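Local coordinates for endo-beta-mannanase (Rhizomucor miehei, PDB 4QP0), which probably hydrolyses internal beta-1,4-mannosidic linkages in mannans, galactomannans and glucomannans, as a secreted family 5 glycoside hydrolase with a TIM-barrel fold, at residues S8-T13 with D284-V289; K17-E22 with G48-R53. All coordinates share one frame; numbering follows the deposited sequence.

Each contact has one segment among the first strands of the chain. Contact 1 sets the turn before strand 11-14 against the loop that leads into strand 289-294. Contact 2 joins strand 17-25 to the start of strand 51-55. Contact 1 is partly buried, with an exposed carboxylate at one end. Contact 2 is more buried, as are four of its six touching residues. Neither has a direct hydrogen bond between its segments. Both use proline rings. Contact 1 adds CA-H...O contacts, whereas contact 2 sets P50 among phenylalanine, valine and leucine side chains, with one bridging water. The two meet at neighbouring strands: F12 O lies 2.7 Å from F19 N, a probable hydrogen bond, and F12 CD2 packs on F21 CE2.

Contact 1: S8-T13 with D284-V289; sequences SGPQFT and DADKPV
P288 is the packed centre of this contact. Its CB sits over the middle of the F12 ring, 3.9 Å from the ring centroid and 8° off the normal, a CH-pi contact. F12 CG lies anti to the carbonyl carbon (chi1 -75°), and the end of the side chain comes close to P288. CG and CD of P288 face backbone oxygens. CG is 3.4 Å from Q11 O, and CD is 3.3 Å from G9 O. P288 CA makes a CA-H...O contact with P10 O, 3.2 Å away.

Residues S8 to Q11 form a type II' beta turn, with G9 at positive phi (58°). S8 and Q11 bond to each other through both N and O, which makes a two-residue beta hairpin of strands 6-8 and 11-14. No hydrogen bond joins the two segments. The carbonyl oxygens G9 O and D286 O lie only 2.9 Å apart. G9 CA approaches D286 O at 3.3 Å, and K287 CA approaches G9 O, both as CA-H...O contacts.

By contrast, the D286 side chain lies at the exposed end. It runs alongside the P10 ring in the same direction, with OD1 3.2 Å from P10 CD. K287 turns away, and its NZ bonds to I250 O and L245 O.

Further in, the F12 ring meets F168 and F252 edge-to-face. The hairpin turn thus lies against the loop that leaves helix 270-284 and enters barrel strand 289-294.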
loop_
_atom_site.group_PDB
_atom_site.type_symbol
_atom_site.label_atom_id
_atom_site.label_comp_id
_atom_site.label_asym_id
_atom_site.label_seq_id
_atom_site.Cartn_x
_atom_site.Cartn_y
_atom_site.Cartn_z
ATOM N N SER A 8 -3.469 -5.291 -18.405
ATOM C CA SER A 8 -4.061 -5.244 -19.734
ATOM C C SER A 8 -5.365 -4.474 -19.607
ATOM O O SER A 8 -6.380 -5.013 -19.154
ATOM C CB SER A 8 -4.302 -6.660 -20.267
ATOM O OG SER A 8 -4.828 -6.619 -21.581
ATOM N N GLY A 9 -5.323 -3.199 -19.979
ATOM C CA GLY A 9 -6.458 -2.300 -19.792
ATOM C C GLY A 9 -6.883 -2.217 -18.334
ATOM O O GLY A 9 -6.050 -1.984 -17.469
ATOM N N PRO A 10 -8.180 -2.440 -18.054
ATOM C CA PRO A 10 -8.717 -2.354 -16.691
ATOM C C PRO A 10 -8.349 -3.527 -15.767
ATOM O O PRO A 10 -8.608 -3.453 -14.568
ATOM C CB PRO A 10 -10.234 -2.315 -16.918
ATOM C CG PRO A 10 -10.440 -3.057 -18.199
ATOM C CD PRO A 10 -9.227 -2.771 -19.043
ATOM N N GLN A 11 -7.751 -4.587 -16.308
ATOM C CA GLN A 11 -7.463 -5.783 -15.508
ATOM C C GLN A 11 -5.984 -5.958 -15.176
ATOM O O GLN A 11 -5.103 -5.529 -15.929
ATOM C CB GLN A 11 -7.951 -7.053 -16.214
ATOM C CG GLN A 11 -9.416 -7.059 -16.601
ATOM C CD GLN A 11 -9.737 -8.142 -17.612
ATOM O OE1 GLN A 11 -9.133 -8.210 -18.686
ATOM N NE2 GLN A 11 -10.691 -9.002 -17.271
ATOM N N PHE A 12 -5.729 -6.595 -14.036
ATOM C CA PHE A 12 -4.422 -7.152 -13.757
ATOM C C PHE A 12 -4.326 -8.450 -14.528
ATOM O O PHE A 12 -5.339 -9.102 -14.778
ATOM C CB PHE A 12 -4.253 -7.443 -12.269
ATOM C CG PHE A 12 -4.031 -6.222 -11.433
ATOM C CD1 PHE A 12 -2.951 -5.362 -11.690
ATOM C CD2 PHE A 12 -4.879 -5.936 -10.373
ATOM C CE1 PHE A 12 -2.750 -4.241 -10.911
ATOM C CE2 PHE A 12 -4.677 -4.817 -9.592
ATOM C CZ PHE A 12 -3.610 -3.968 -9.861
ATOM N N THR A 13 -3.108 -8.830 -14.901
ATOM C CA THR A 13 -2.915 -10.052 -15.660
ATOM C C THR A 13 -1.693 -10.827 -15.173
ATOM O O THR A 13 -0.623 -10.255 -14.940
ATOM C CB THR A 13 -2.917 -9.790 -17.190
ATOM O OG1 THR A 13 -2.813 -11.027 -17.891
ATOM C CG2 THR A 13 -1.774 -8.861 -17.632
ATOM N N ASP A 284 -13.025 4.365 -16.981
ATOM C CA ASP A 284 -12.946 5.580 -17.803
ATOM C C ASP A 284 -11.513 5.932 -18.215
ATOM O O ASP A 284 -11.282 6.512 -19.277
ATOM C CB ASP A 284 -13.642 6.757 -17.102
ATOM C CG ASP A 284 -15.121 6.490 -16.853
ATOM O OD1 ASP A 284 -15.700 5.658 -17.584
ATOM O OD2 ASP A 284 -15.702 7.104 -15.929
ATOM N N ALA A 285 -10.562 5.604 -17.353
ATOM C CA ALA A 285 -9.177 5.477 -17.774
ATOM C C ALA A 285 -9.055 3.982 -18.026
ATOM O O ALA A 285 -9.967 3.234 -17.711
ATOM C CB ALA A 285 -8.219 5.948 -16.688
ATOM N N ASP A 286 -7.974 3.522 -18.622
ATOM C CA ASP A 286 -7.924 2.100 -18.923
ATOM C C ASP A 286 -6.861 1.409 -18.075
ATOM O O ASP A 286 -5.984 0.733 -18.597
ATOM C CB ASP A 286 -7.716 1.884 -20.424
ATOM C CG ASP A 286 -8.547 0.740 -20.974
ATOM O OD1 ASP A 286 -9.376 0.189 -20.216
ATOM O OD2 ASP A 286 -8.368 0.399 -22.170
ATOM N N LYS A 287 -6.955 1.605 -16.757
ATOM C CA LYS A 287 -5.985 1.088 -15.784
ATOM C C LYS A 287 -6.696 0.423 -14.621
ATOM O O LYS A 287 -7.725 0.930 -14.163
ATOM C CB LYS A 287 -5.119 2.205 -15.215
ATOM C CG LYS A 287 -4.175 2.827 -16.206
ATOM C CD LYS A 287 -3.173 3.712 -15.506
ATOM C CE LYS A 287 -2.295 4.375 -16.548
ATOM N NZ LYS A 287 -1.216 5.185 -15.926
ATOM N N PRO A 288 -6.137 -0.695 -14.117
ATOM C CA PRO A 288 -6.741 -1.347 -12.966
ATOM C C PRO A 288 -6.670 -0.440 -11.748
ATOM O O PRO A 288 -5.733 0.373 -11.611
ATOM C CB PRO A 288 -5.850 -2.576 -12.743
ATOM C CG PRO A 288 -5.086 -2.741 -14.004
ATOM C CD PRO A 288 -4.870 -1.346 -14.491
ATOM N N VAL A 289 -7.686 -0.563 -10.901
ATOM C CA VAL A 289 -7.728 0.123 -9.624
ATOM C C VAL A 289 -7.945 -0.947 -8.556
ATOM O O VAL A 289 -8.580 -1.976 -8.811
ATOM C CB VAL A 289 -8.818 1.219 -9.597
ATOM C CG1 VAL A 289 -8.879 1.899 -8.241
ATOM C CG2 VAL A 289 -8.540 2.266 -10.666
#

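Contact 2: K17-E22 with G48-R53; sequences KPFYFE and GLPVVR
The first torsions of F21 and V51 bring a methyl group over an aromatic ring. F21 CG stands between the backbone N and the carbonyl carbon (chi1 62°), while V51 CG2 lies anti to its carbonyl carbon. The contact belongs to a beta-alpha-beta crossover of the TIM barrel: strand 17-25, helix 34-47, then parallel strand 51-55. Helix 34-47 ends at G48 in a Schellman motif, and the chain turns through L49 and P50 into the second strand.

The V51 methyl comes to rest over the middle of the F21 ring. CG2 is 3.9 Å from the centroid and 13° off the normal, a CH-pi contact. V51 CB is also close to the ring, 3.7 Å from F21 CE1.

P50 packs against both phenylalanines. Its CG lies 3.6 Å from F21 CB and also touches F19 CZ. The F19 and P50 side chains run alongside each other, pointing opposite ways. The F19 ring carries F21 CD2 over one face, towards the rim, so the two aromatic side chains pack on each other as well as on P50 and V51.

At the other end, L49 crosses the extended E22 chain, with CD2 3.8 Å from E22 CG. L49 CD2 comes closer still to E22 O, at 3.1 Å. P50 CD lies 3.3 Å from the same oxygen, E22 O. Helix 345-358 and strand 320-323 also pack against E22. V51 also touches K102 and I104 of strand 102-106, the next strand of the barrel.

No direct hydrogen bond links the segments. One water bridges them: it accepts from E22 N at 3.0 Å and donates to G48 O at 3.2 Å.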
loop_
_atom_site.group_PDB
_atom_site.type_symbol
_atom_site.label_atom_id
_atom_site.label_comp_id
_atom_site.label_asym_id
_atom_site.label_seq_id
_atom_site.Cartn_x
_atom_site.Cartn_y
_atom_site.Cartn_z
ATOM N N LYS A 17 -3.778 -14.871 -18.426
ATOM C CA LYS A 17 -5.130 -14.698 -17.895
ATOM C C LYS A 17 -5.322 -13.415 -17.073
ATOM O O LYS A 17 -4.368 -12.905 -16.475
ATOM C CB LYS A 17 -5.546 -15.930 -17.073
ATOM C CG LYS A 17 -5.425 -17.240 -17.831
ATOM C CD LYS A 17 -6.676 -18.088 -17.676
ATOM C CE LYS A 17 -6.620 -19.315 -18.573
ATOM N NZ LYS A 17 -5.751 -20.376 -17.992
ATOM N N PRO A 18 -6.563 -12.885 -17.055
ATOM C CA PRO A 18 -6.901 -11.785 -16.147
ATOM C C PRO A 18 -6.858 -12.240 -14.684
ATOM O O PRO A 18 -7.156 -13.400 -14.382
ATOM C CB PRO A 18 -8.328 -11.411 -16.564
ATOM C CG PRO A 18 -8.450 -11.890 -17.977
ATOM C CD PRO A 18 -7.662 -13.167 -17.999
ATOM N N PHE A 19 -6.486 -11.323 -13.796
ATOM C CA PHE A 19 -6.222 -11.642 -12.398
ATOM C C PHE A 19 -7.059 -10.756 -11.462
ATOM O O PHE A 19 -6.699 -9.611 -11.173
ATOM C CB PHE A 19 -4.711 -11.503 -12.134
ATOM C CG PHE A 19 -4.256 -11.984 -10.777
ATOM C CD1 PHE A 19 -4.856 -13.080 -10.151
ATOM C CD2 PHE A 19 -3.173 -11.364 -10.144
ATOM C CE1 PHE A 19 -4.415 -13.519 -8.905
ATOM C CE2 PHE A 19 -2.726 -11.801 -8.904
ATOM C CZ PHE A 19 -3.345 -12.879 -8.283
ATOM N N TYR A 20 -8.197 -11.295 -11.024
ATOM C CA TYR A 20 -9.035 -10.667 -9.997
ATOM C C TYR A 20 -8.729 -11.352 -8.674
ATOM O O TYR A 20 -8.646 -12.577 -8.619
ATOM C CB TYR A 20 -10.532 -10.814 -10.310
ATOM C CG TYR A 20 -11.010 -10.054 -11.526
ATOM C CD1 TYR A 20 -11.419 -8.727 -11.430
ATOM C CD2 TYR A 20 -11.074 -10.668 -12.773
ATOM C CE1 TYR A 20 -11.860 -8.024 -12.542
ATOM C CE2 TYR A 20 -11.521 -9.978 -13.893
ATOM C CZ TYR A 20 -11.907 -8.655 -13.770
ATOM O OH TYR A 20 -12.345 -7.968 -14.878
ATOM N N PHE A 21 -8.559 -10.565 -7.612
ATOM C CA PHE A 21 -8.267 -11.133 -6.309
ATOM C C PHE A 21 -8.811 -10.316 -5.147
ATOM O O PHE A 21 -9.045 -9.115 -5.273
ATOM C CB PHE A 21 -6.765 -11.356 -6.144
ATOM C CG PHE A 21 -5.941 -10.091 -6.199
ATOM C CD1 PHE A 21 -5.639 -9.389 -5.039
ATOM C CD2 PHE A 21 -5.440 -9.620 -7.414
ATOM C CE1 PHE A 21 -4.860 -8.239 -5.088
ATOM C CE2 PHE A 21 -4.663 -8.474 -7.467
ATOM C CZ PHE A 21 -4.376 -7.784 -6.303
ATOM N N GLU A 22 -9.034 -10.990 -4.023
ATOM C CA GLU A 22 -9.073 -10.321 -2.735
ATOM C C GLU A 22 -7.712 -10.561 -2.093
ATOM O O GLU A 22 -7.256 -11.697 -2.009
ATOM C CB GLU A 22 -10.195 -10.861 -1.845
ATOM C CG GLU A 22 -10.233 -10.228 -0.459
ATOM C CD GLU A 22 -11.194 -10.926 0.484
ATOM O OE1 GLU A 22 -12.041 -11.709 0.003
ATOM O OE2 GLU A 22 -11.109 -10.694 1.710
ATOM N N GLY A 48 -7.663 -18.424 0.705
ATOM C CA GLY A 48 -7.782 -18.149 -0.728
ATOM C C GLY A 48 -7.311 -16.766 -1.138
ATOM O O GLY A 48 -7.806 -16.190 -2.104
ATOM N N LEU A 49 -6.353 -16.227 -0.399
ATOM C CA LEU A 49 -5.807 -14.903 -0.705
ATOM C C LEU A 49 -4.455 -15.082 -1.379
ATOM O O LEU A 49 -3.561 -15.692 -0.792
ATOM C CB LEU A 49 -5.651 -14.075 0.572
ATOM C CG LEU A 49 -6.866 -13.812 1.471
ATOM C CD1 LEU A 49 -6.410 -13.261 2.817
ATOM C CD2 LEU A 49 -7.877 -12.878 0.821
ATOM N N PRO A 50 -4.302 -14.573 -2.616
ATOM C CA PRO A 50 -3.038 -14.736 -3.337
ATOM C C PRO A 50 -2.065 -13.550 -3.234
ATOM O O PRO A 50 -0.926 -13.659 -3.699
ATOM C CB PRO A 50 -3.499 -14.897 -4.788
ATOM C CG PRO A 50 -4.756 -14.092 -4.869
ATOM C CD PRO A 50 -5.355 -14.013 -3.486
ATOM N N VAL A 51 -2.503 -12.440 -2.644
ATOM C CA VAL A 51 -1.659 -11.238 -2.558
ATOM C C VAL A 51 -1.718 -10.613 -1.170
ATOM O O VAL A 51 -2.785 -10.558 -0.553
ATOM C CB VAL A 51 -2.064 -10.153 -3.595
ATOM C CG1 VAL A 51 -1.217 -8.894 -3.425
ATOM C CG2 VAL A 51 -1.923 -10.666 -5.021
ATOM N N VAL A 52 -0.575 -10.120 -0.691
ATOM C CA VAL A 52 -0.547 -9.334 0.538
ATOM C C VAL A 52 0.238 -8.004 0.376
ATOM O O VAL A 52 1.310 -7.954 -0.242
ATOM C CB VAL A 52 -0.087 -10.193 1.750
ATOM C CG1 VAL A 52 1.346 -10.681 1.587
ATOM C CG2 VAL A 52 -0.278 -9.458 3.069
ATOM N N ARG A 53 -0.343 -6.932 0.908
ATOM C CA ARG A 53 0.274 -5.626 0.929
ATOM C C ARG A 53 0.913 -5.434 2.293
ATOM O O ARG A 53 0.322 -5.792 3.311
ATOM C CB ARG A 53 -0.787 -4.564 0.704
ATOM C CG ARG A 53 -0.250 -3.154 0.587
ATOM C CD ARG A 53 -1.352 -2.216 0.145
ATOM N NE ARG A 53 -0.952 -0.823 0.278
ATOM C CZ ARG A 53 -1.124 -0.091 1.372
ATOM N NH1 ARG A 53 -1.703 -0.614 2.449
ATOM N NH2 ARG A 53 -0.717 1.172 1.388
HETATM O O HOH W 1 -8.826 -13.982 -4.173
#